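Local coordinates for kojibiose phosphorylase (Gut metagenome, PDB 6W0P), which belongs to the family 65 glycosyl hydrolases, multidomain carbohydrate-active proteins with a beta-rich N-terminal domain and a helical catalytic domain, at residues D149-Y154 with H326-T331; K291-F296 with Q320-Y325; Y443-L448 with K507-D512; M447-S452 with K513-C518. One frame throughout, in Å; residues are numbered along the deposited sequence.

Interaction 1 (D149-Y154 with H326-T331)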
loop_
_atom_site.group_PDB
_atom_site.type_symbol
_atom_site.label_atom_id
_atom_site.label_comp_id
_atom_site.label_asym_id
_atom_site.label_seq_id
_atom_site.Cartn_x
_atom_site.Cartn_y
_atom_site.Cartn_z
ATOM N N ASP A 149 -19.300 -39.732 8.461
ATOM C CA ASP A 149 -17.882 -40.191 8.505
ATOM C C ASP A 149 -17.118 -39.430 7.429
ATOM O O ASP A 149 -16.938 -39.989 6.339
ATOM C CB ASP A 149 -17.772 -41.710 8.334
ATOM C CG ASP A 149 -18.511 -42.482 9.414
ATOM O OD1 ASP A 149 -18.075 -42.385 10.569
ATOM O OD2 ASP A 149 -19.536 -43.146 9.092
ATOM N N CYS A 150 -16.716 -38.191 7.721
ATOM C CA CYS A 150 -16.445 -37.134 6.704
ATOM C C CYS A 150 -15.091 -37.346 6.018
ATOM O O CYS A 150 -14.842 -36.684 4.989
ATOM C CB CYS A 150 -16.538 -35.749 7.325
ATOM S SG CYS A 150 -18.125 -35.470 8.154
ATOM N N GLU A 151 -14.290 -38.286 6.530
ATOM C CA GLU A 151 -13.009 -38.738 5.931
ATOM C C GLU A 151 -13.273 -39.466 4.611
ATOM O O GLU A 151 -12.324 -39.551 3.811
ATOM C CB GLU A 151 -12.263 -39.655 6.897
ATOM C CG GLU A 151 -12.054 -39.045 8.275
ATOM C CD GLU A 151 -13.124 -39.386 9.306
ATOM O OE1 GLU A 151 -14.220 -39.942 8.939
ATOM O OE2 GLU A 151 -12.875 -39.079 10.484
ATOM N N ASN A 152 -14.490 -39.981 4.393
ATOM C CA ASN A 152 -14.825 -40.806 3.207
ATOM C C ASN A 152 -15.509 -40.002 2.102
ATOM O O ASN A 152 -16.343 -39.127 2.407
ATOM C CB ASN A 152 -15.747 -41.965 3.547
ATOM C CG ASN A 152 -15.208 -42.818 4.669
ATOM O OD1 ASN A 152 -14.001 -42.826 4.898
ATOM N ND2 ASN A 152 -16.095 -43.534 5.342
ATOM N N ALA A 153 -15.218 -40.406 0.859
ATOM C CA ALA A 153 -15.843 -39.961 -0.410
ATOM C C ALA A 153 -16.110 -41.197 -1.267
ATOM O O ALA A 153 -15.320 -42.157 -1.203
ATOM C CB ALA A 153 -14.937 -38.995 -1.144
ATOM N N TYR A 154 -17.156 -41.169 -2.070
ATOM C CA TYR A 154 -17.568 -42.317 -2.903
ATOM C C TYR A 154 -17.806 -41.842 -4.332
ATOM O O TYR A 154 -18.335 -40.714 -4.556
ATOM C CB TYR A 154 -18.826 -42.946 -2.312
ATOM C CG TYR A 154 -18.727 -43.143 -0.821
ATOM C CD1 TYR A 154 -17.757 -43.967 -0.281
ATOM C CD2 TYR A 154 -19.595 -42.497 0.049
ATOM C CE1 TYR A 154 -17.652 -44.144 1.086
ATOM C CE2 TYR A 154 -19.504 -42.670 1.418
ATOM C CZ TYR A 154 -18.548 -43.516 1.942
ATOM O OH TYR A 154 -18.444 -43.662 3.295
ATOM N N HIS A 326 -21.037 -28.399 10.149
ATOM C CA HIS A 326 -22.040 -29.143 10.959
ATOM C C HIS A 326 -21.479 -29.534 12.331
ATOM O O HIS A 326 -22.097 -30.383 12.972
ATOM C CB HIS A 326 -22.581 -30.339 10.166
ATOM C CG HIS A 326 -21.581 -31.425 9.917
ATOM N ND1 HIS A 326 -20.707 -31.396 8.859
ATOM C CD2 HIS A 326 -21.337 -32.582 10.579
ATOM C CE1 HIS A 326 -19.957 -32.489 8.886
ATOM N NE2 HIS A 326 -20.319 -33.236 9.930
ATOM N N GLY A 327 -20.375 -28.927 12.778
ATOM C CA GLY A 327 -19.793 -29.201 14.098
ATOM C C GLY A 327 -18.883 -30.414 14.063
ATOM O O GLY A 327 -18.749 -31.089 15.101
ATOM N N PHE A 328 -18.263 -30.708 12.923
ATOM C CA PHE A 328 -17.344 -31.865 12.808
ATOM C C PHE A 328 -16.072 -31.614 13.624
ATOM O O PHE A 328 -15.526 -32.587 14.150
ATOM C CB PHE A 328 -16.948 -32.149 11.361
ATOM C CG PHE A 328 -16.077 -33.372 11.225
ATOM C CD1 PHE A 328 -16.629 -34.646 11.330
ATOM C CD2 PHE A 328 -14.710 -33.252 11.011
ATOM C CE1 PHE A 328 -15.838 -35.778 11.225
ATOM C CE2 PHE A 328 -13.914 -34.388 10.924
ATOM C CZ PHE A 328 -14.479 -35.645 11.022
ATOM N N ASP A 329 -15.604 -30.368 13.709
ATOM C CA ASP A 329 -14.250 -30.061 14.242
ATOM C C ASP A 329 -14.179 -28.656 14.834
ATOM O O ASP A 329 -14.294 -27.679 14.104
ATOM C CB ASP A 329 -13.202 -30.191 13.141
ATOM C CG ASP A 329 -11.757 -30.137 13.635
ATOM O OD1 ASP A 329 -11.519 -29.651 14.766
ATOM O OD2 ASP A 329 -10.881 -30.585 12.881
ATOM N N PRO A 330 -13.872 -28.517 16.141
ATOM C CA PRO A 330 -13.762 -27.213 16.794
ATOM C C PRO A 330 -12.510 -26.410 16.410
ATOM O O PRO A 330 -12.314 -25.343 16.999
ATOM C CB PRO A 330 -13.683 -27.552 18.301
ATOM C CG PRO A 330 -13.079 -28.951 18.341
ATOM C CD PRO A 330 -13.566 -29.626 17.070
ATOM N N THR A 331 -11.682 -26.929 15.490
ATOM C CA THR A 331 -10.569 -26.187 14.837
ATOM C C THR A 331 -10.935 -25.874 13.377
ATOM O O THR A 331 -10.035 -25.460 12.613
ATOM C CB THR A 331 -9.235 -26.947 14.972
ATOM O OG1 THR A 331 -9.308 -28.173 14.237
ATOM C CG2 THR A 331 -8.892 -27.259 16.413
#
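One face of the Phe328 ring carries Cys150 CB, 4.2 Å from the ring centroid and 19° off the normal, a CH-pi contact, while Glu151 OE2 comes up to the ring's edge in its plane, 3.8 Å from Phe328 CZ. The carboxylate and the ring are turned 79° against each other. The imidazole of His326 has Phe328 N over one face, toward the rim, and receives the thiol at its edge: Cys150 SG lies 3.6 Å from His326 CE1. From Phe328 the same sulfur is seen obliquely, 3.6 Å from Phe328 CD1, so one buried cysteine makes sulfur-aromatic contacts with two rings. Phe328 swings CG opposite its backbone N (chi1 -177°), which directs the ring at the cysteine. Glu38 OE1 accepts from the backbone N of both His326 and Phe328, bridging the two residues. Cys150 itself occupies a type I beta turn, Asp149 to Asn152. The arrangement is a Cys sulfur-aromatic contact joining a turn of the N-terminal beta domain to a loop of the helical catalytic domain.

Interaction 2 (K291-F296 with Q320-Y325)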
loop_
_atom_site.group_PDB
_atom_site.type_symbol
_atom_site.label_atom_id
_atom_site.label_comp_id
_atom_site.label_asym_id
_atom_site.label_seq_id
_atom_site.Cartn_x
_atom_site.Cartn_y
_atom_site.Cartn_z
ATOM N N LYS A 291 -30.276 -39.725 5.161
ATOM C CA LYS A 291 -30.634 -39.798 6.603
ATOM C C LYS A 291 -30.057 -38.562 7.310
ATOM O O LYS A 291 -30.776 -37.952 8.104
ATOM C CB LYS A 291 -30.130 -41.102 7.225
ATOM C CG LYS A 291 -30.984 -41.667 8.353
ATOM C CD LYS A 291 -30.184 -42.557 9.281
ATOM C CE LYS A 291 -29.339 -41.777 10.276
ATOM N NZ LYS A 291 -29.995 -41.706 11.610
ATOM N N PHE A 292 -28.813 -38.180 6.998
ATOM C CA PHE A 292 -28.168 -36.953 7.537
ATOM C C PHE A 292 -28.920 -35.694 7.081
ATOM O O PHE A 292 -29.196 -34.848 7.934
ATOM C CB PHE A 292 -26.714 -36.873 7.093
ATOM C CG PHE A 292 -26.020 -35.590 7.460
ATOM C CD1 PHE A 292 -26.188 -34.446 6.690
ATOM C CD2 PHE A 292 -25.173 -35.539 8.554
ATOM C CE1 PHE A 292 -25.516 -33.279 7.011
ATOM C CE2 PHE A 292 -24.501 -34.368 8.867
ATOM C CZ PHE A 292 -24.669 -33.244 8.092
ATOM N N PHE A 293 -29.244 -35.548 5.790
ATOM C CA PHE A 293 -29.934 -34.329 5.289
ATOM C C PHE A 293 -31.381 -34.260 5.810
ATOM O O PHE A 293 -31.863 -33.117 6.038
ATOM C CB PHE A 293 -29.859 -34.242 3.766
ATOM C CG PHE A 293 -28.530 -33.746 3.267
ATOM C CD1 PHE A 293 -28.198 -32.406 3.388
ATOM C CD2 PHE A 293 -27.623 -34.616 2.683
ATOM C CE1 PHE A 293 -26.983 -31.937 2.920
ATOM C CE2 PHE A 293 -26.405 -34.154 2.234
ATOM C CZ PHE A 293 -26.080 -32.822 2.369
ATOM N N ASN A 294 -32.081 -35.394 5.940
ATOM C CA ASN A 294 -33.483 -35.425 6.429
ATOM C C ASN A 294 -33.526 -34.767 7.815
ATOM O O ASN A 294 -34.401 -33.948 8.049
ATOM C CB ASN A 294 -34.072 -36.830 6.528
ATOM C CG ASN A 294 -34.403 -37.462 5.192
ATOM O OD1 ASN A 294 -34.479 -36.790 4.161
ATOM N ND2 ASN A 294 -34.587 -38.772 5.200
ATOM N N HIS A 295 -32.593 -35.129 8.697
ATOM C CA HIS A 295 -32.454 -34.548 10.057
ATOM C C HIS A 295 -32.334 -33.020 9.942
ATOM O O HIS A 295 -33.108 -32.330 10.631
ATOM C CB HIS A 295 -31.286 -35.216 10.794
ATOM C CG HIS A 295 -30.943 -34.564 12.086
ATOM N ND1 HIS A 295 -31.594 -34.882 13.273
ATOM C CD2 HIS A 295 -30.048 -33.596 12.378
ATOM C CE1 HIS A 295 -31.078 -34.158 14.249
ATOM N NE2 HIS A 295 -30.142 -33.350 13.721
ATOM N N PHE A 296 -31.427 -32.506 9.092
ATOM C CA PHE A 296 -31.166 -31.046 8.979
ATOM C C PHE A 296 -32.374 -30.362 8.332
ATOM O O PHE A 296 -32.636 -29.224 8.764
ATOM C CB PHE A 296 -29.803 -30.734 8.347
ATOM C CG PHE A 296 -28.672 -30.920 9.342
ATOM C CD1 PHE A 296 -27.907 -32.082 9.355
ATOM C CD2 PHE A 296 -28.440 -29.976 10.339
ATOM C CE1 PHE A 296 -26.918 -32.271 10.308
ATOM C CE2 PHE A 296 -27.460 -30.172 11.297
ATOM C CZ PHE A 296 -26.702 -31.320 11.282
ATOM N N GLN A 320 -26.078 -25.634 1.091
ATOM C CA GLN A 320 -24.669 -25.151 1.163
ATOM C C GLN A 320 -24.267 -24.773 2.602
ATOM O O GLN A 320 -23.063 -24.899 2.947
ATOM C CB GLN A 320 -24.458 -23.972 0.208
ATOM C CG GLN A 320 -24.520 -24.365 -1.264
ATOM C CD GLN A 320 -23.476 -25.396 -1.643
ATOM O OE1 GLN A 320 -22.530 -25.685 -0.898
ATOM N NE2 GLN A 320 -23.644 -25.971 -2.822
ATOM N N MET A 321 -25.198 -24.269 3.405
ATOM C CA MET A 321 -24.915 -23.912 4.817
ATOM C C MET A 321 -24.602 -25.205 5.572
ATOM O O MET A 321 -23.681 -25.192 6.362
ATOM C CB MET A 321 -26.080 -23.192 5.514
ATOM C CG MET A 321 -26.349 -21.771 5.008
ATOM S SD MET A 321 -24.986 -20.649 5.346
ATOM C CE MET A 321 -25.328 -20.286 7.068
ATOM N N ILE A 322 -25.356 -26.263 5.322
ATOM C CA ILE A 322 -25.214 -27.577 6.012
ATOM C C ILE A 322 -23.895 -28.214 5.533
ATOM O O ILE A 322 -23.200 -28.874 6.348
ATOM C CB ILE A 322 -26.471 -28.464 5.772
ATOM C CG1 ILE A 322 -27.734 -27.828 6.381
ATOM C CG2 ILE A 322 -26.229 -29.842 6.347
ATOM C CD1 ILE A 322 -29.124 -28.340 5.878
ATOM N N GLN A 323 -23.543 -28.019 4.263
ATOM C CA GLN A 323 -22.278 -28.531 3.653
ATOM C C GLN A 323 -21.069 -27.785 4.222
ATOM O O GLN A 323 -20.028 -28.438 4.477
ATOM C CB GLN A 323 -22.298 -28.398 2.129
ATOM C CG GLN A 323 -23.146 -29.463 1.437
ATOM C CD GLN A 323 -22.703 -29.760 0.026
ATOM O OE1 GLN A 323 -22.596 -30.914 -0.353
ATOM N NE2 GLN A 323 -22.441 -28.724 -0.749
ATOM N N ALA A 324 -21.209 -26.484 4.451
ATOM C CA ALA A 324 -20.102 -25.627 4.925
ATOM C C ALA A 324 -19.675 -25.996 6.355
ATOM O O ALA A 324 -18.472 -25.906 6.639
ATOM C CB ALA A 324 -20.509 -24.180 4.829
ATOM N N TYR A 325 -20.615 -26.333 7.244
ATOM C CA TYR A 325 -20.324 -26.555 8.687
ATOM C C TYR A 325 -21.411 -27.400 9.355
ATOM O O TYR A 325 -22.594 -27.114 9.168
ATOM C CB TYR A 325 -20.244 -25.211 9.407
ATOM C CG TYR A 325 -19.238 -25.169 10.523
ATOM C CD1 TYR A 325 -17.895 -25.106 10.238
ATOM C CD2 TYR A 325 -19.615 -25.213 11.852
ATOM C CE1 TYR A 325 -16.948 -25.092 11.240
ATOM C CE2 TYR A 325 -18.673 -25.201 12.877
ATOM C CZ TYR A 325 -17.328 -25.125 12.569
ATOM O OH TYR A 325 -16.369 -25.060 13.546
#
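Ile322 projects from helix 308-324 into a group of three phenylalanines on helix 282-300, and its two branches touch different parts of them. Its CG2 methyl stands opposite the backbone N and is shared by the three rings: it meets the edge of Phe292, near the ring plane, with CE1 of Phe292 at 3.6 Å from Ile322 CG2, and lies 4.1 Å from Phe293 CE1 and 4.0 Å from Phe296 CG. The other branch, extended at chi2 (162°), carries Ile322 CD1 to 3.5 Å from Phe296 CB, so this methyl packs on the base of the phenylalanine. The rings reach the methyl through different first torsions. Phe292 holds CG opposite its backbone N (chi1 174°), whereas Phe293 and Phe296 place theirs opposite the carbonyl carbon. The aromatics also pack on one another: Phe296 CE1 sits over one face of Phe292, toward its rim, and Phe292 CD1 lies above the centre of the Phe293 ring. Outside the two segments, Phe293 meets the ring of Phe319, Phe292 meets His326 edge-to-face, and Gln323 is held by the backbone of Ser34 and Gly36. The axes of the two segments come within 11.4 Å, a wide spacing filled by the aromatic side chains. The 116° between their directions makes this steeply crossed helix-helix packing, one branched aliphatic residue set among three aromatics where helix 282-300 crosses helix 308-324.

Interaction 3 (Y443-L448 with K507-D512)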
loop_
_atom_site.group_PDB
_atom_site.type_symbol
_atom_site.label_atom_id
_atom_site.label_comp_id
_atom_site.label_asym_id
_atom_site.label_seq_id
_atom_site.Cartn_x
_atom_site.Cartn_y
_atom_site.Cartn_z
ATOM N N TYR A 443 -13.914 -21.392 28.682
ATOM C CA TYR A 443 -13.426 -20.735 27.434
ATOM C C TYR A 443 -13.823 -19.254 27.344
ATOM O O TYR A 443 -12.952 -18.411 27.115
ATOM C CB TYR A 443 -13.934 -21.507 26.219
ATOM C CG TYR A 443 -13.532 -22.955 26.228
ATOM C CD1 TYR A 443 -12.199 -23.311 26.119
ATOM C CD2 TYR A 443 -14.467 -23.964 26.403
ATOM C CE1 TYR A 443 -11.799 -24.636 26.155
ATOM C CE2 TYR A 443 -14.084 -25.296 26.428
ATOM C CZ TYR A 443 -12.747 -25.631 26.304
ATOM O OH TYR A 443 -12.347 -26.936 26.316
ATOM N N GLY A 444 -15.111 -18.955 27.495
ATOM C CA GLY A 444 -15.714 -17.645 27.176
ATOM C C GLY A 444 -15.035 -16.496 27.884
ATOM O O GLY A 444 -14.605 -15.558 27.215
ATOM N N ILE A 445 -14.945 -16.576 29.203
ATOM C CA ILE A 445 -14.382 -15.502 30.065
ATOM C C ILE A 445 -12.975 -15.177 29.566
ATOM O O ILE A 445 -12.695 -14.003 29.352
ATOM C CB ILE A 445 -14.416 -15.935 31.538
ATOM C CG1 ILE A 445 -15.843 -16.276 31.972
ATOM C CG2 ILE A 445 -13.775 -14.876 32.434
ATOM C CD1 ILE A 445 -15.938 -16.947 33.330
ATOM N N GLU A 446 -12.137 -16.194 29.354
ATOM C CA GLU A 446 -10.745 -16.002 28.887
ATOM C C GLU A 446 -10.741 -15.167 27.593
ATOM O O GLU A 446 -9.989 -14.162 27.544
ATOM C CB GLU A 446 -10.037 -17.337 28.678
ATOM C CG GLU A 446 -8.547 -17.141 28.454
ATOM C CD GLU A 446 -7.788 -18.391 28.079
ATOM O OE1 GLU A 446 -8.334 -19.485 28.296
ATOM O OE2 GLU A 446 -6.660 -18.265 27.550
ATOM N N MET A 447 -11.549 -15.566 26.603
ATOM C CA MET A 447 -11.676 -14.885 25.286
ATOM C C MET A 447 -12.123 -13.442 25.494
ATOM O O MET A 447 -11.598 -12.572 24.779
ATOM C CB MET A 447 -12.697 -15.578 24.386
ATOM C CG MET A 447 -12.264 -16.950 23.984
ATOM S SD MET A 447 -13.576 -17.833 23.171
ATOM C CE MET A 447 -13.294 -17.286 21.486
ATOM N N LEU A 448 -13.057 -13.207 26.418
ATOM C CA LEU A 448 -13.631 -11.855 26.651
ATOM C C LEU A 448 -12.583 -10.948 27.326
ATOM O O LEU A 448 -12.539 -9.720 26.995
ATOM C CB LEU A 448 -14.888 -11.972 27.511
ATOM C CG LEU A 448 -16.098 -12.638 26.852
ATOM C CD1 LEU A 448 -17.274 -12.649 27.822
ATOM C CD2 LEU A 448 -16.496 -11.931 25.555
ATOM N N LYS A 507 -21.226 -14.362 40.484
ATOM C CA LYS A 507 -20.450 -15.154 41.466
ATOM C C LYS A 507 -20.671 -16.649 41.217
ATOM O O LYS A 507 -19.991 -17.427 41.902
ATOM C CB LYS A 507 -20.779 -14.699 42.893
ATOM C CG LYS A 507 -20.065 -13.414 43.320
ATOM C CD LYS A 507 -20.869 -12.128 43.093
ATOM C CE LYS A 507 -19.998 -10.897 42.888
ATOM N NZ LYS A 507 -20.764 -9.714 42.405
ATOM N N THR A 508 -21.508 -17.047 40.247
ATOM C CA THR A 508 -21.612 -18.466 39.800
ATOM C C THR A 508 -20.424 -18.811 38.890
ATOM O O THR A 508 -20.223 -20.004 38.643
ATOM C CB THR A 508 -22.967 -18.801 39.154
ATOM O OG1 THR A 508 -23.057 -18.148 37.886
ATOM C CG2 THR A 508 -24.155 -18.420 40.016
ATOM N N TYR A 509 -19.660 -17.816 38.425
ATOM C CA TYR A 509 -18.397 -18.017 37.661
ATOM C C TYR A 509 -17.217 -17.711 38.585
ATOM O O TYR A 509 -17.290 -16.740 39.340
ATOM C CB TYR A 509 -18.328 -17.139 36.404
ATOM C CG TYR A 509 -19.362 -17.455 35.347
ATOM C CD1 TYR A 509 -19.274 -18.596 34.564
ATOM C CD2 TYR A 509 -20.427 -16.601 35.108
ATOM C CE1 TYR A 509 -20.225 -18.882 33.595
ATOM C CE2 TYR A 509 -21.384 -16.872 34.138
ATOM C CZ TYR A 509 -21.288 -18.020 33.385
ATOM O OH TYR A 509 -22.249 -18.294 32.458
ATOM N N LYS A 510 -16.161 -18.521 38.501
ATOM C CA LYS A 510 -14.887 -18.300 39.230
ATOM C C LYS A 510 -13.921 -17.606 38.270
ATOM O O LYS A 510 -13.482 -18.247 37.298
ATOM C CB LYS A 510 -14.350 -19.619 39.801
ATOM C CG LYS A 510 -15.333 -20.391 40.683
ATOM C CD LYS A 510 -15.874 -19.618 41.898
ATOM C CE LYS A 510 -16.961 -20.354 42.661
ATOM N NZ LYS A 510 -18.208 -20.483 41.861
ATOM N N THR A 511 -13.654 -16.332 38.546
ATOM C CA THR A 511 -12.904 -15.386 37.692
ATOM C C THR A 511 -11.605 -14.999 38.407
ATOM O O THR A 511 -11.335 -13.788 38.476
ATOM C CB THR A 511 -13.781 -14.161 37.398
ATOM O OG1 THR A 511 -13.969 -13.447 38.624
ATOM C CG2 THR A 511 -15.129 -14.524 36.807
ATOM N N ASP A 512 -10.847 -15.979 38.921
ATOM C CA ASP A 512 -9.612 -15.757 39.722
ATOM C C ASP A 512 -8.396 -16.245 38.932
ATOM O O ASP A 512 -7.553 -15.421 38.575
ATOM C CB ASP A 512 -9.699 -16.471 41.076
ATOM C CG ASP A 512 -10.224 -15.610 42.216
ATOM O OD1 ASP A 512 -10.880 -16.176 43.116
ATOM O OD2 ASP A 512 -9.968 -14.390 42.206
#
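Ile445 and Tyr509 run at a slant to each other, and the touching is done by the end of the isoleucine against the root of the tyrosine. Ile445 CD1 is 3.9 Å from Tyr509 CB and equally 3.9 Å from Tyr509 CD1, with Tyr509 CG at 4.0 Å. The methyl therefore sits beside the junction of CB and ring and approaches the ring obliquely. Its reach comes from the extended chi2 of Ile445 (170°), which pushes CD1 outward from helix 437-458. A looser approach is made by Thr511 through its methyl, CG2 being 4.3 Å from Ile445 CD1, so two residues of the 507-512 loop border one methyl group. The ring of Tyr509 stacks with that of His437, on the helix that carries Ile445. Ile503 of helix 487-504 also packs on Ile445. Between the two segments no hydrogen bond forms: the loop's directional bonds here include Lys510 N to Gln441 OE1 on helix 437-458, whereas the contact itself is apolar, which implies that it is held by van der Waals packing and burial of methyl and ring surface.

Interaction 4 (M447-S452 with K513-C518)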
loop_
_atom_site.group_PDB
_atom_site.type_symbol
_atom_site.label_atom_id
_atom_site.label_comp_id
_atom_site.label_asym_id
_atom_site.label_seq_id
_atom_site.Cartn_x
_atom_site.Cartn_y
_atom_site.Cartn_z
ATOM N N MET A 447 -11.549 -15.566 26.603
ATOM C CA MET A 447 -11.676 -14.885 25.286
ATOM C C MET A 447 -12.123 -13.442 25.494
ATOM O O MET A 447 -11.598 -12.572 24.779
ATOM C CB MET A 447 -12.697 -15.578 24.386
ATOM C CG MET A 447 -12.264 -16.950 23.984
ATOM S SD MET A 447 -13.576 -17.833 23.171
ATOM C CE MET A 447 -13.294 -17.286 21.486
ATOM N N LEU A 448 -13.057 -13.207 26.418
ATOM C CA LEU A 448 -13.631 -11.855 26.651
ATOM C C LEU A 448 -12.583 -10.948 27.326
ATOM O O LEU A 448 -12.539 -9.720 26.995
ATOM C CB LEU A 448 -14.888 -11.972 27.511
ATOM C CG LEU A 448 -16.098 -12.638 26.852
ATOM C CD1 LEU A 448 -17.274 -12.649 27.822
ATOM C CD2 LEU A 448 -16.496 -11.931 25.555
ATOM N N VAL A 449 -11.776 -11.493 28.250
ATOM C CA VAL A 449 -10.745 -10.697 28.980
ATOM C C VAL A 449 -9.662 -10.320 27.969
ATOM O O VAL A 449 -9.266 -9.151 27.931
ATOM C CB VAL A 449 -10.191 -11.451 30.208
ATOM C CG1 VAL A 449 -8.891 -10.842 30.729
ATOM C CG2 VAL A 449 -11.232 -11.512 31.313
ATOM N N GLU A 450 -9.230 -11.286 27.158
ATOM C CA GLU A 450 -8.172 -11.053 26.143
ATOM C C GLU A 450 -8.648 -10.000 25.135
ATOM O O GLU A 450 -7.840 -9.104 24.834
ATOM C CB GLU A 450 -7.755 -12.353 25.447
ATOM C CG GLU A 450 -7.064 -13.342 26.378
ATOM C CD GLU A 450 -5.717 -12.925 26.956
ATOM O OE1 GLU A 450 -5.195 -11.861 26.556
ATOM O OE2 GLU A 450 -5.213 -13.656 27.840
ATOM N N ILE A 451 -9.892 -10.087 24.634
ATOM C CA ILE A 451 -10.415 -9.110 23.629
ATOM C C ILE A 451 -10.501 -7.738 24.291
ATOM O O ILE A 451 -10.043 -6.763 23.672
ATOM C CB ILE A 451 -11.764 -9.532 23.026
ATOM C CG1 ILE A 451 -11.633 -10.799 22.178
ATOM C CG2 ILE A 451 -12.381 -8.390 22.235
ATOM C CD1 ILE A 451 -12.937 -11.527 22.013
ATOM N N SER A 452 -11.024 -7.660 25.515
ATOM C CA SER A 452 -11.130 -6.391 26.279
ATOM C C SER A 452 -9.737 -5.776 26.460
ATOM O O SER A 452 -9.603 -4.578 26.228
ATOM C CB SER A 452 -11.864 -6.583 27.575
ATOM O OG SER A 452 -13.162 -7.086 27.312
ATOM N N LYS A 513 -8.331 -17.548 38.662
ATOM C CA LYS A 513 -7.221 -18.188 37.912
ATOM C C LYS A 513 -7.213 -17.664 36.465
ATOM O O LYS A 513 -6.124 -17.675 35.849
ATOM C CB LYS A 513 -7.350 -19.715 37.959
ATOM C CG LYS A 513 -7.311 -20.349 39.347
ATOM C CD LYS A 513 -5.911 -20.515 39.906
ATOM C CE LYS A 513 -5.888 -20.639 41.419
ATOM N NZ LYS A 513 -4.517 -20.499 41.965
ATOM N N ILE A 514 -8.363 -17.217 35.936
ATOM C CA ILE A 514 -8.489 -16.727 34.527
ATOM C C ILE A 514 -7.895 -15.315 34.448
ATOM O O ILE A 514 -6.982 -15.108 33.605
ATOM C CB ILE A 514 -9.946 -16.802 34.018
ATOM C CG1 ILE A 514 -10.388 -18.255 33.839
ATOM C CG2 ILE A 514 -10.109 -16.014 32.722
ATOM C CD1 ILE A 514 -11.886 -18.455 33.782
ATOM N N LEU A 515 -8.367 -14.393 35.292
ATOM C CA LEU A 515 -7.858 -12.994 35.307
ATOM C C LEU A 515 -6.343 -13.003 35.572
ATOM O O LEU A 515 -5.608 -12.260 34.866
ATOM C CB LEU A 515 -8.607 -12.157 36.354
ATOM C CG LEU A 515 -10.064 -11.817 36.028
ATOM C CD1 LEU A 515 -10.683 -10.939 37.106
ATOM C CD2 LEU A 515 -10.198 -11.126 34.684
ATOM N N ASP A 516 -5.880 -13.820 36.524
ATOM C CA ASP A 516 -4.437 -13.955 36.848
ATOM C C ASP A 516 -3.680 -14.426 35.602
ATOM O O ASP A 516 -2.691 -13.779 35.246
ATOM C CB ASP A 516 -4.193 -14.913 38.018
ATOM C CG ASP A 516 -2.830 -14.712 38.648
ATOM O OD1 ASP A 516 -2.671 -13.701 39.356
ATOM O OD2 ASP A 516 -1.928 -15.540 38.388
ATOM N N LYS A 517 -4.127 -15.506 34.960
ATOM C CA LYS A 517 -3.443 -16.116 33.781
ATOM C C LYS A 517 -3.364 -15.099 32.630
ATOM O O LYS A 517 -2.355 -15.120 31.885
ATOM C CB LYS A 517 -4.187 -17.384 33.345
ATOM C CG LYS A 517 -3.593 -18.139 32.157
ATOM C CD LYS A 517 -4.630 -18.595 31.128
ATOM C CE LYS A 517 -4.043 -19.450 30.018
ATOM N NZ LYS A 517 -5.017 -20.442 29.498
ATOM N N CYS A 518 -4.393 -14.253 32.490
ATOM C CA CYS A 518 -4.533 -13.228 31.420
ATOM C C CYS A 518 -3.781 -11.936 31.773
ATOM O O CYS A 518 -3.619 -11.104 30.854
ATOM C CB CYS A 518 -5.998 -12.891 31.175
ATOM S SG CYS A 518 -6.942 -14.279 30.503
#
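Leu448 O is gripped by two donors of one residue four positions on: Ser452 OG at 2.7 Å and Ser452 N at 3.0 Å, which reach it from opposite faces of the carbonyl plane. This double hold lies within helix 437-458; the contact with helix 513-518 is made by Val449 and Glu450. Val449 spreads its methyls over two residues. CG1, opposite the backbone N (chi1 164°), comes within 3.6 Å of Cys518 CB, and Val449 CG2 meets Leu515 CD2 at 3.5 Å, the valine and leucine side chains crossing at roughly a right angle. The Glu450 chain, bent at chi2 (-65°), brings OE2 to 3.2 Å from Cys518 SG. Its other carboxylate oxygen, OE1, forms a salt bridge with Lys453, which also donates to Cys518 O; this lysine thus links the glutamate to the backbone carbonyl of Cys518 and probably favours the charged carboxylate. The two helix segments run in similar directions, 37° apart, with axes 10.1 Å from each other at closest. Around them, helix 487-504 supplies Leu500 against Val449, Phe520 packs on both Val449 and Leu515, and helix 418-434 covers Leu448 and Met447.

Interactions 1 and 2 touch through the rings of His326 and Phe292, and interaction 2 is nested along the chain within the loop that interaction 1 closes. Both are partly buried, about 15 Å and 13 Å from the centre of the chain. Interactions 3 and 4 lie farther out, each about 29 Å from that centre, yet are buried; both use helix 437-458, and they touch where Ile445 packs on Ile514 and Glu446 forms a long, weak ion pair with Lys517. Chemistry follows position: sulfur and aromatic rings where the beta domain meets the catalytic domain, aliphatic-on-aromatic packing between crossed helices, a purely apolar loop contact in 3, and apolar packing beside a carboxylate paired with Lys453 in 4.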